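Local coordinates for interphotoreceptor retinoid-binding protein (Xenopus laevis, PDB 1J7X), which probably binds retinoids and carries them through the interphotoreceptor matrix between the retinal pigment epithelium and the photoreceptor cells, at residues L111-F116 against P159-Y164; V205-S210 against E219-M224; L143-R148 against S163-P168; E82-D87 against I122-P127. All blocks are in the same frame, centred on the assembly; numbering follows the deposited sequence.

Contacts 1, 2 and 3 are buried and gather round one mixed sheet, whose neighbouring strands 108-112, 142-146 and 204-209 supply one segment to each. Contacts 1 and 3 lie closest, with centres about 7 Å apart; one uses helix 158-163 and the other the loop that leaves it, and they have Ser-163 and Tyr-164 in common. Contact 2 sets helix 216-226 over the same sheet and meets contact 1 where Phe-220 packs on Leu-161 and Leu-162. Aromatic rings against aliphatic tips make contacts 1 and 3, whereas contact 2 is methyl against methyl. Contact 4 is peripheral, a partly buried aliphatic patch that includes the stem of an exposed lysine.

Contact 1. Residues L111-F116 against P159-Y164; sequences LRFDQF and PLLLSY
Leu-161 reaches from its helix toward Phe-113 and Phe-116 and touches both rings with a single methyl. Its CB only carries the chain off the helix, neither ring coming within contact distance of it. CG stands anti to the backbone N (chi1 175°), and from there the two branches part. CD1 makes no close approach to either ring. Leu-161 CD2 does the touching: it lies 3.5 Å from Phe-116 CE2 and 3.8 Å from Phe-116 CZ, and 3.8 Å from Phe-113 CZ. Both approaches are oblique to the rings, the leucine meeting Phe-113 from the opposite direction and crossing Phe-116 at about a right angle. The rings also touch each other, Phe-113 CE2 sitting 3.6 Å above one face of Phe-116, displaced toward its rim. In the beta-beta-alpha spiral of this ClpP/crotonase-clan domain, the contact brings the chain leaving sheet strand 108-112 against helix 158-163. Phe-220 of helix 216-226 and Trp-134 of helix 119-137 add to the apolar surroundings of Leu-161, while Phe-99 meets the Phe-113 ring with the planes at about 50°. On the side of the loop turned from the helix, Arg-112 grips Asp-114 side-on: Arg-112 NE donates to Asp-114 OD1 at 3.0 Å, almost straight at 172°, while Arg-112 NH2 reaches Asp-114 OD2 at 2.9 Å.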
# COMPACT_ATOMS: atom_id res chain seq x y z
N LEU A 111 -7.30 -13.94 11.64
CA LEU A 111 -6.15 -14.24 10.74
C LEU A 111 -5.13 -13.17 10.90
O LEU A 111 -5.40 -11.97 10.69
CB LEU A 111 -6.60 -14.27 9.28
CG LEU A 111 -5.54 -14.31 8.23
CD1 LEU A 111 -4.60 -15.47 8.42
CD2 LEU A 111 -6.19 -14.37 6.95
N ARG A 112 -3.94 -13.53 11.35
CA ARG A 112 -2.83 -12.64 11.42
C ARG A 112 -1.68 -13.12 10.62
O ARG A 112 -1.36 -14.33 10.67
CB ARG A 112 -2.36 -12.37 12.86
CG ARG A 112 -1.08 -11.58 12.97
CD ARG A 112 -0.67 -11.32 14.38
NE ARG A 112 0.68 -10.79 14.43
CZ ARG A 112 1.32 -10.58 15.54
NH1 ARG A 112 0.73 -10.88 16.72
NH2 ARG A 112 2.57 -10.12 15.50
N PHE A 113 -1.00 -12.18 9.87
CA PHE A 113 0.25 -12.45 9.21
C PHE A 113 0.95 -11.09 9.10
O PHE A 113 0.25 -10.08 9.03
CB PHE A 113 0.15 -13.21 7.90
CG PHE A 113 -0.69 -12.53 6.84
CD1 PHE A 113 -2.07 -12.49 6.96
CD2 PHE A 113 -0.08 -11.89 5.79
CE1 PHE A 113 -2.79 -11.89 6.02
CE2 PHE A 113 -0.85 -11.34 4.83
CZ PHE A 113 -2.16 -11.32 4.95
N ASP A 114 2.27 -11.06 9.16
CA ASP A 114 3.00 -9.84 9.32
C ASP A 114 3.94 -9.39 8.14
O ASP A 114 4.78 -8.49 8.32
CB ASP A 114 3.84 -9.92 10.54
CG ASP A 114 3.07 -10.12 11.80
OD1 ASP A 114 1.86 -10.00 11.84
OD2 ASP A 114 3.69 -10.47 12.84
N GLN A 115 3.81 -10.09 7.01
CA GLN A 115 4.52 -9.72 5.83
C GLN A 115 3.72 -10.16 4.61
O GLN A 115 2.85 -10.95 4.77
CB GLN A 115 5.90 -10.36 5.86
CG GLN A 115 5.92 -11.80 5.80
CD GLN A 115 7.32 -12.34 5.69
OE1 GLN A 115 8.02 -12.48 6.75
NE2 GLN A 115 7.69 -12.77 4.48
N PHE A 116 4.04 -9.65 3.43
CA PHE A 116 3.45 -10.03 2.15
C PHE A 116 4.69 -10.52 1.34
O PHE A 116 5.54 -9.77 0.98
CB PHE A 116 2.78 -8.85 1.47
CG PHE A 116 1.36 -8.69 1.87
CD1 PHE A 116 1.05 -8.07 3.04
CD2 PHE A 116 0.34 -9.11 1.02
CE1 PHE A 116 -0.26 -7.99 3.41
CE2 PHE A 116 -0.98 -8.96 1.36
CZ PHE A 116 -1.27 -8.40 2.54
N PRO A 159 -3.26 -9.02 -5.58
CA PRO A 159 -4.45 -9.40 -6.31
C PRO A 159 -4.94 -10.80 -5.99
O PRO A 159 -6.12 -11.05 -5.83
CB PRO A 159 -4.03 -9.21 -7.79
CG PRO A 159 -2.93 -8.12 -7.69
CD PRO A 159 -2.16 -8.47 -6.39
N LEU A 160 -4.02 -11.72 -5.89
CA LEU A 160 -4.33 -13.11 -5.58
C LEU A 160 -4.98 -13.20 -4.24
O LEU A 160 -6.01 -13.85 -4.09
CB LEU A 160 -3.04 -13.95 -5.67
CG LEU A 160 -3.32 -15.45 -5.31
CD1 LEU A 160 -4.32 -16.00 -6.28
CD2 LEU A 160 -2.01 -16.27 -5.36
N LEU A 161 -4.40 -12.56 -3.22
CA LEU A 161 -5.02 -12.60 -1.91
C LEU A 161 -6.41 -12.03 -1.90
O LEU A 161 -7.33 -12.54 -1.31
CB LEU A 161 -4.14 -11.91 -0.87
CG LEU A 161 -4.70 -11.79 0.52
CD1 LEU A 161 -4.94 -13.12 1.08
CD2 LEU A 161 -3.81 -11.03 1.53
N LEU A 162 -6.57 -10.88 -2.52
CA LEU A 162 -7.83 -10.23 -2.55
C LEU A 162 -8.92 -11.15 -3.12
O LEU A 162 -10.06 -11.14 -2.68
CB LEU A 162 -7.69 -9.00 -3.37
CG LEU A 162 -7.05 -7.77 -2.76
CD1 LEU A 162 -6.79 -6.72 -3.87
CD2 LEU A 162 -7.87 -7.17 -1.70
N SER A 163 -8.52 -11.97 -4.08
CA SER A 163 -9.44 -12.89 -4.81
C SER A 163 -10.10 -13.89 -3.93
O SER A 163 -11.17 -14.39 -4.27
CB SER A 163 -8.72 -13.55 -5.94
OG SER A 163 -8.19 -12.59 -6.89
N TYR A 164 -9.55 -14.13 -2.76
CA TYR A 164 -10.23 -15.01 -1.79
C TYR A 164 -11.45 -14.38 -1.14
O TYR A 164 -12.20 -15.08 -0.43
CB TYR A 164 -9.22 -15.51 -0.70
CG TYR A 164 -8.25 -16.54 -1.19
CD1 TYR A 164 -7.08 -16.19 -1.86
CD2 TYR A 164 -8.40 -17.85 -0.88
CE1 TYR A 164 -6.19 -17.10 -2.38
CE2 TYR A 164 -7.54 -18.81 -1.44
CZ TYR A 164 -6.43 -18.45 -2.12
OH TYR A 164 -5.55 -19.42 -2.59

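Contact 2. Residues V205-S210 against E219-M224; sequences VYVLTS and EFAYLM
The backbones of 205-210 and 219-224 come nearest at Val-207 and Ala-221, whose CA atoms are 6.7 Å apart. The first segment is extended through Thr-209; the second is regular helix, its turns tied by bonds such as Met-224 N to Phe-220 O at 2.9 Å. No hydrogen bond joins the two, and the small side chain of Ala-221 lets the helix backbone come close to the strand. Ala-221 CB points at the strand and meets two methyls, Val-207 CG1 at 4.2 Å and Thr-209 CG2 at 4.1 Å. The threonine is turned with OG1 between its backbone N and carbonyl carbon (chi1 60°), which puts CG2 beside the backbone N, against Ala-221; OG1 is engaged elsewhere, in a hydrogen bond with Glu-235 O. Strand 204-209, helix 216-226 and the parallel strand 231-234 form a beta-alpha-beta unit, and this contact is its first strand against its helix. Val-205, Val-207 and Thr-209 present one face of the strand to that helix, whereas Tyr-206 and Leu-208 turn to the other face of the sheet and pack on helix 287-296. Looser neighbours flank Ala-221: Phe-220 starts off to one side, but its ring swings back until Phe-220 CE2 is 4.7 Å from Val-207 CG2, and CB of the selenomethionine at Met-224 stands 4.6 Å from the same Val-207 CG2. Beyond the strand's end, Ser-210 OG is hydrogen-bonded to Arg-148 O and to the backbone N of Gln-212.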
# COMPACT_ATOMS: atom_id res chain seq x y z
N VAL A 205 -15.91 -8.89 6.93
CA VAL A 205 -14.50 -8.83 6.99
C VAL A 205 -14.04 -7.49 7.61
O VAL A 205 -14.52 -6.40 7.21
CB VAL A 205 -13.83 -9.01 5.63
CG1 VAL A 205 -12.29 -8.99 5.82
CG2 VAL A 205 -14.24 -10.33 4.95
N TYR A 206 -13.22 -7.59 8.60
CA TYR A 206 -12.67 -6.48 9.37
C TYR A 206 -11.15 -6.49 9.38
O TYR A 206 -10.56 -7.47 9.80
CB TYR A 206 -13.24 -6.52 10.75
CG TYR A 206 -14.74 -6.51 10.73
CD1 TYR A 206 -15.46 -7.68 10.57
CD2 TYR A 206 -15.47 -5.30 10.77
CE1 TYR A 206 -16.86 -7.71 10.47
CE2 TYR A 206 -16.80 -5.30 10.75
CZ TYR A 206 -17.53 -6.51 10.55
OH TYR A 206 -18.91 -6.43 10.44
N VAL A 207 -10.50 -5.43 8.83
CA VAL A 207 -9.05 -5.35 8.73
C VAL A 207 -8.50 -4.40 9.73
O VAL A 207 -8.96 -3.26 9.80
CB VAL A 207 -8.63 -4.90 7.34
CG1 VAL A 207 -7.17 -4.89 7.24
CG2 VAL A 207 -9.23 -5.84 6.31
N LEU A 208 -7.62 -4.86 10.58
CA LEU A 208 -7.01 -4.08 11.64
C LEU A 208 -5.74 -3.47 11.13
O LEU A 208 -4.84 -4.16 10.61
CB LEU A 208 -6.72 -4.94 12.89
CG LEU A 208 -7.86 -5.80 13.43
CD1 LEU A 208 -7.42 -6.36 14.77
CD2 LEU A 208 -9.15 -5.12 13.53
N THR A 209 -5.55 -2.15 11.37
CA THR A 209 -4.36 -1.47 10.96
C THR A 209 -3.69 -0.67 12.06
O THR A 209 -4.36 -0.28 13.01
CB THR A 209 -4.67 -0.44 9.80
OG1 THR A 209 -5.63 0.51 10.35
CG2 THR A 209 -5.23 -1.19 8.58
N SER A 210 -2.42 -0.42 11.89
CA SER A 210 -1.59 0.42 12.78
C SER A 210 -0.73 1.35 11.94
O SER A 210 -0.56 1.17 10.73
CB SER A 210 -0.63 -0.39 13.71
OG SER A 210 0.48 -0.91 13.08
N GLU A 219 -1.76 -1.45 0.72
CA GLU A 219 -2.46 -1.65 -0.55
C GLU A 219 -3.57 -2.58 -0.40
O GLU A 219 -4.69 -2.31 -0.85
CB GLU A 219 -1.54 -2.11 -1.65
CG GLU A 219 -0.70 -0.99 -2.22
CD GLU A 219 0.22 -1.43 -3.42
OE1 GLU A 219 -0.18 -2.36 -4.15
OE2 GLU A 219 1.32 -0.78 -3.57
N PHE A 220 -3.32 -3.66 0.34
CA PHE A 220 -4.40 -4.69 0.63
C PHE A 220 -5.53 -4.09 1.39
O PHE A 220 -6.75 -4.26 1.02
CB PHE A 220 -3.83 -5.94 1.35
CG PHE A 220 -4.84 -6.94 1.66
CD1 PHE A 220 -5.22 -7.86 0.76
CD2 PHE A 220 -5.43 -7.01 2.94
CE1 PHE A 220 -6.32 -8.74 1.07
CE2 PHE A 220 -6.35 -7.91 3.23
CZ PHE A 220 -6.80 -8.77 2.32
N ALA A 221 -5.18 -3.37 2.47
CA ALA A 221 -6.21 -2.73 3.31
C ALA A 221 -7.02 -1.66 2.48
O ALA A 221 -8.28 -1.55 2.53
CB ALA A 221 -5.62 -2.03 4.55
N TYR A 222 -6.24 -0.87 1.79
CA TYR A 222 -6.87 0.20 0.93
C TYR A 222 -7.89 -0.39 -0.07
O TYR A 222 -9.05 0.05 -0.17
CB TYR A 222 -5.80 1.02 0.22
CG TYR A 222 -6.39 2.13 -0.59
CD1 TYR A 222 -6.79 3.32 -0.00
CD2 TYR A 222 -6.64 1.92 -1.93
CE1 TYR A 222 -7.42 4.35 -0.83
CE2 TYR A 222 -7.31 2.91 -2.72
CZ TYR A 222 -7.65 4.13 -2.14
OH TYR A 222 -8.27 5.10 -2.88
N LEU A 223 -7.41 -1.43 -0.74
CA LEU A 223 -8.23 -2.13 -1.74
C LEU A 223 -9.44 -2.81 -1.18
O LEU A 223 -10.60 -2.68 -1.72
CB LEU A 223 -7.37 -3.07 -2.58
CG LEU A 223 -6.44 -2.31 -3.48
CD1 LEU A 223 -5.53 -3.33 -4.11
CD2 LEU A 223 -7.22 -1.51 -4.63
N MSE A 224 -9.31 -3.39 0.01
CA MSE A 224 -10.46 -3.97 0.67
C MSE A 224 -11.42 -2.89 1.01
O MSE A 224 -12.64 -3.11 0.96
CB MSE A 224 -10.10 -4.83 1.90
CG MSE A 224 -10.85 -6.28 1.84
SE MSE A 224 -10.42 -7.49 0.86
CE MSE A 224 -11.11 -7.21 -0.25

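Contact 3. Residues L143-R148 against S163-P168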
# COMPACT_ATOMS: atom_id res chain seq x y z
N LEU A 143 -14.77 -12.42 9.68
CA LEU A 143 -13.31 -12.61 9.72
C LEU A 143 -12.62 -11.30 10.04
O LEU A 143 -12.92 -10.27 9.49
CB LEU A 143 -12.81 -13.10 8.37
CG LEU A 143 -11.29 -13.22 8.24
CD1 LEU A 143 -10.80 -14.36 9.15
CD2 LEU A 143 -10.78 -13.54 6.85
N ILE A 144 -11.68 -11.37 10.94
CA ILE A 144 -10.84 -10.24 11.34
C ILE A 144 -9.49 -10.49 10.80
O ILE A 144 -8.87 -11.46 11.21
CB ILE A 144 -10.76 -10.07 12.87
CG1 ILE A 144 -12.12 -9.59 13.40
CG2 ILE A 144 -9.76 -9.05 13.22
CD1 ILE A 144 -13.29 -10.38 12.97
N ILE A 145 -8.96 -9.65 9.93
CA ILE A 145 -7.62 -9.81 9.39
C ILE A 145 -6.77 -8.75 10.08
O ILE A 145 -7.02 -7.53 9.94
CB ILE A 145 -7.65 -9.61 7.84
CG1 ILE A 145 -8.66 -10.51 7.15
CG2 ILE A 145 -6.19 -9.73 7.28
CD1 ILE A 145 -8.65 -10.30 5.63
N ASP A 146 -5.83 -9.22 10.90
CA ASP A 146 -5.00 -8.38 11.70
C ASP A 146 -3.67 -7.97 10.97
O ASP A 146 -2.80 -8.79 10.79
CB ASP A 146 -4.65 -9.07 12.99
CG ASP A 146 -4.05 -8.14 13.99
OD1 ASP A 146 -3.68 -6.98 13.65
OD2 ASP A 146 -3.98 -8.55 15.17
N LEU A 147 -3.56 -6.72 10.46
CA LEU A 147 -2.38 -6.27 9.81
C LEU A 147 -1.62 -5.24 10.59
O LEU A 147 -0.74 -4.50 10.06
CB LEU A 147 -2.79 -5.65 8.43
CG LEU A 147 -3.46 -6.59 7.52
CD1 LEU A 147 -3.94 -5.79 6.08
CD2 LEU A 147 -2.67 -7.83 7.25
N ARG A 148 -1.98 -5.13 11.85
CA ARG A 148 -1.30 -4.18 12.72
C ARG A 148 0.19 -4.36 12.79
O ARG A 148 0.88 -3.38 13.10
CB ARG A 148 -1.86 -4.18 14.18
CG ARG A 148 -3.29 -3.66 14.24
CD ARG A 148 -3.91 -3.86 15.64
NE ARG A 148 -4.02 -5.25 15.98
CZ ARG A 148 -4.43 -5.70 17.17
NH1 ARG A 148 -4.88 -4.82 18.07
NH2 ARG A 148 -4.52 -7.00 17.40
N SER A 163 -8.52 -11.97 -4.08
CA SER A 163 -9.44 -12.89 -4.81
C SER A 163 -10.10 -13.89 -3.93
O SER A 163 -11.17 -14.39 -4.27
CB SER A 163 -8.72 -13.55 -5.94
OG SER A 163 -8.19 -12.59 -6.89
N TYR A 164 -9.55 -14.13 -2.76
CA TYR A 164 -10.23 -15.01 -1.79
C TYR A 164 -11.45 -14.38 -1.14
O TYR A 164 -12.20 -15.08 -0.43
CB TYR A 164 -9.22 -15.51 -0.70
CG TYR A 164 -8.25 -16.54 -1.19
CD1 TYR A 164 -7.08 -16.19 -1.86
CD2 TYR A 164 -8.40 -17.85 -0.88
CE1 TYR A 164 -6.19 -17.10 -2.38
CE2 TYR A 164 -7.54 -18.81 -1.44
CZ TYR A 164 -6.43 -18.45 -2.12
OH TYR A 164 -5.55 -19.42 -2.59
N PHE A 165 -11.63 -13.09 -1.35
CA PHE A 165 -12.75 -12.38 -0.75
C PHE A 165 -13.73 -11.85 -1.77
O PHE A 165 -14.60 -11.04 -1.43
CB PHE A 165 -12.21 -11.28 0.13
CG PHE A 165 -11.33 -11.76 1.19
CD1 PHE A 165 -11.81 -12.34 2.35
CD2 PHE A 165 -10.00 -11.74 1.03
CE1 PHE A 165 -10.93 -12.80 3.28
CE2 PHE A 165 -9.10 -12.28 1.91
CZ PHE A 165 -9.57 -12.80 3.08
N LEU A 166 -13.64 -12.36 -3.00
CA LEU A 166 -14.52 -11.87 -4.09
C LEU A 166 -15.17 -13.07 -4.75
O LEU A 166 -14.89 -14.16 -4.36
CB LEU A 166 -13.74 -11.16 -5.14
CG LEU A 166 -12.99 -9.96 -4.60
CD1 LEU A 166 -12.02 -9.46 -5.68
CD2 LEU A 166 -13.94 -8.86 -4.27
N ASP A 167 -16.04 -12.83 -5.73
CA ASP A 167 -16.79 -13.92 -6.45
C ASP A 167 -15.92 -14.73 -7.37
O ASP A 167 -15.26 -14.19 -8.22
CB ASP A 167 -17.94 -13.32 -7.26
CG ASP A 167 -19.18 -13.00 -6.42
OD1 ASP A 167 -20.13 -12.39 -6.98
OD2 ASP A 167 -19.29 -13.35 -5.20
N PRO A 168 -15.93 -16.05 -7.23
CA PRO A 168 -15.13 -16.97 -8.04
C PRO A 168 -15.24 -16.74 -9.53
O PRO A 168 -14.32 -17.02 -10.31
CB PRO A 168 -15.74 -18.29 -7.71
CG PRO A 168 -16.16 -18.13 -6.29
CD PRO A 168 -16.77 -16.77 -6.26
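The Phe-165 ring runs its CE1-CZ side into Leu-143 and Ile-145, and this is where the contact is tight. Leu-143 CD2 comes in at the ring edge, near its plane, 3.6 Å from Phe-165 CE1. Ile-145, whose side chain runs head-on against that of the phenylalanine, brings CD1 obliquely to the ring, 3.7 Å from Phe-165 CZ; with chi2 at -179° the isoleucine is stretched out so that its last methyl makes this touch. Replacing Phe-165 by an alanine would probably leave both methyls without their shared partner and open a gap between strand and loop. Solvent begins farther along the loop, where Asp-167 and Pro-168 are exposed and take no part; the type I turn from Ser-163 to Leu-166 that presents the ring is closed by a weak bond, Leu-166 N to Ser-163 O at 3.4 Å. At the strand's far end Asp-146 OD1 accepts the backbone N-H of Arg-148, forming an Asx turn, and that of Arg-148 NE from the opposite face of its plane; Arg-148 NH2 completes the salt bridge at Asp-146 OD2. Packing of an inner parallel strand, 142-146, under the chain that follows helix 158-163 belongs to the sheet-and-helix core of the ClpP/crotonase-like fold.

Contact 4. Residues E82-D87 against I122-P127; sequences ENIPED and IAKLAP
Three residues beyond Ile-84, which meets Lys-124 and Leu-125, Asp-87 OD1 takes the backbone N-H of Met-90 and, weakly, that of Ala-89. The aspartate is thus the N-cap of helix 88-98, and its carboxylate satisfies N-H groups of the first turn that have no carbonyl before them to bond. Between the two segments themselves there is no hydrogen bond, and the contact is aliphatic. Ile-84 divides its two branches. CG1 lies beside the backbone N and chi2 is extended at 179°, carrying Ile-84 CD1 outward to Lys-124 CB at 4.1 Å, while Ile-84 CG2, on the other branch, comes within 4.4 Å of Leu-125 CD2. The loop that leads into helix 88-98 is in this way laid against helix 119-137, linking a part that belongs to the N-terminal sequence family of eukaryotic IRBP with the peptidase S41 family part. Helix 88-98 shares in the patch, since its Leu-91 touches both Ile-84 and Leu-125, and Val-95 also reaches Leu-125. Lys-124 contributes the stem of its side chain, crossing Ile-84 at about a right angle; bends at chi2 (-57°) and chi4 then lead its end away from the loop, on the exposed flank. Leu-125, by contrast, is buried. The helix is irregular here: Ala-126 N bonds only weakly to Ile-122 O and to Ala-123 O, and Pro-127, whose N carries no hydrogen, kinks it by missing the bond to the turn before.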
# COMPACT_ATOMS: atom_id res chain seq x y z
N GLU A 82 14.11 -18.05 -3.18
CA GLU A 82 15.38 -18.78 -3.18
C GLU A 82 15.71 -19.38 -1.81
O GLU A 82 16.77 -20.04 -1.65
CB GLU A 82 16.52 -17.86 -3.63
CG GLU A 82 16.51 -16.49 -3.00
CD GLU A 82 17.52 -15.56 -3.66
OE1 GLU A 82 18.75 -15.89 -3.58
OE2 GLU A 82 17.08 -14.53 -4.26
N ASN A 83 14.83 -19.17 -0.82
CA ASN A 83 15.06 -19.69 0.51
C ASN A 83 13.89 -20.51 1.04
O ASN A 83 13.81 -20.72 2.25
CB ASN A 83 15.33 -18.54 1.46
CG ASN A 83 16.54 -17.72 1.03
OD1 ASN A 83 16.54 -17.09 -0.02
ND2 ASN A 83 17.57 -17.75 1.84
N ILE A 84 13.01 -20.93 0.14
CA ILE A 84 11.85 -21.73 0.48
C ILE A 84 12.25 -23.21 0.52
O ILE A 84 12.85 -23.65 -0.43
CB ILE A 84 10.76 -21.57 -0.58
CG1 ILE A 84 10.38 -20.10 -0.71
CG2 ILE A 84 9.50 -22.34 -0.17
CD1 ILE A 84 9.32 -19.85 -1.76
N PRO A 85 11.95 -23.92 1.61
CA PRO A 85 12.23 -25.36 1.75
C PRO A 85 11.53 -26.22 0.71
O PRO A 85 10.49 -25.81 0.20
CB PRO A 85 11.68 -25.68 3.14
CG PRO A 85 11.76 -24.40 3.86
CD PRO A 85 11.33 -23.38 2.83
N GLU A 86 12.07 -27.42 0.44
CA GLU A 86 11.53 -28.32 -0.56
C GLU A 86 10.64 -29.34 0.13
O GLU A 86 9.63 -29.80 -0.41
CB GLU A 86 12.68 -29.03 -1.28
CG GLU A 86 13.59 -28.15 -2.13
CD GLU A 86 12.88 -27.61 -3.35
OE1 GLU A 86 11.94 -26.82 -3.10
OE2 GLU A 86 13.25 -27.95 -4.53
N ASP A 87 11.03 -29.73 1.32
CA ASP A 87 10.30 -30.75 2.02
C ASP A 87 8.90 -30.26 2.43
O ASP A 87 8.73 -29.19 3.02
CB ASP A 87 11.10 -31.15 3.25
CG ASP A 87 10.40 -32.18 4.11
OD1 ASP A 87 9.49 -31.75 4.90
OD2 ASP A 87 10.71 -33.41 4.08
N ILE A 122 4.34 -17.21 -2.68
CA ILE A 122 3.03 -17.64 -2.38
C ILE A 122 2.63 -18.81 -3.22
O ILE A 122 1.91 -19.69 -2.75
CB ILE A 122 1.92 -16.56 -2.50
CG1 ILE A 122 2.21 -15.39 -1.57
CG2 ILE A 122 0.50 -17.11 -2.25
CD1 ILE A 122 2.17 -15.81 -0.07
N ALA A 123 3.14 -18.85 -4.45
CA ALA A 123 2.84 -19.99 -5.34
C ALA A 123 3.26 -21.31 -4.70
O ALA A 123 2.43 -22.24 -4.50
CB ALA A 123 3.59 -19.79 -6.64
N LYS A 124 4.50 -21.37 -4.26
CA LYS A 124 5.01 -22.60 -3.57
C LYS A 124 4.35 -22.90 -2.20
O LYS A 124 4.14 -24.07 -1.84
CB LYS A 124 6.49 -22.42 -3.36
CG LYS A 124 7.27 -22.36 -4.72
CD LYS A 124 7.03 -23.65 -5.59
CE LYS A 124 7.71 -23.65 -7.01
NZ LYS A 124 7.08 -22.61 -8.09
N LEU A 125 3.89 -21.87 -1.49
CA LEU A 125 3.21 -22.08 -0.20
C LEU A 125 1.73 -22.29 -0.29
O LEU A 125 1.12 -22.82 0.66
CB LEU A 125 3.46 -20.92 0.73
CG LEU A 125 4.85 -20.44 1.01
CD1 LEU A 125 4.81 -19.24 1.92
CD2 LEU A 125 5.59 -21.55 1.70
N ALA A 126 1.14 -22.03 -1.46
CA ALA A 126 -0.35 -22.09 -1.59
C ALA A 126 -1.00 -23.37 -1.11
O ALA A 126 -1.97 -23.26 -0.40
CB ALA A 126 -0.79 -21.82 -3.03
N PRO A 127 -0.49 -24.54 -1.46
CA PRO A 127 -1.11 -25.80 -1.04
C PRO A 127 -1.20 -25.93 0.48
O PRO A 127 -2.10 -26.47 0.98
CB PRO A 127 -0.17 -26.87 -1.67
CG PRO A 127 0.37 -26.18 -2.84
CD PRO A 127 0.64 -24.81 -2.36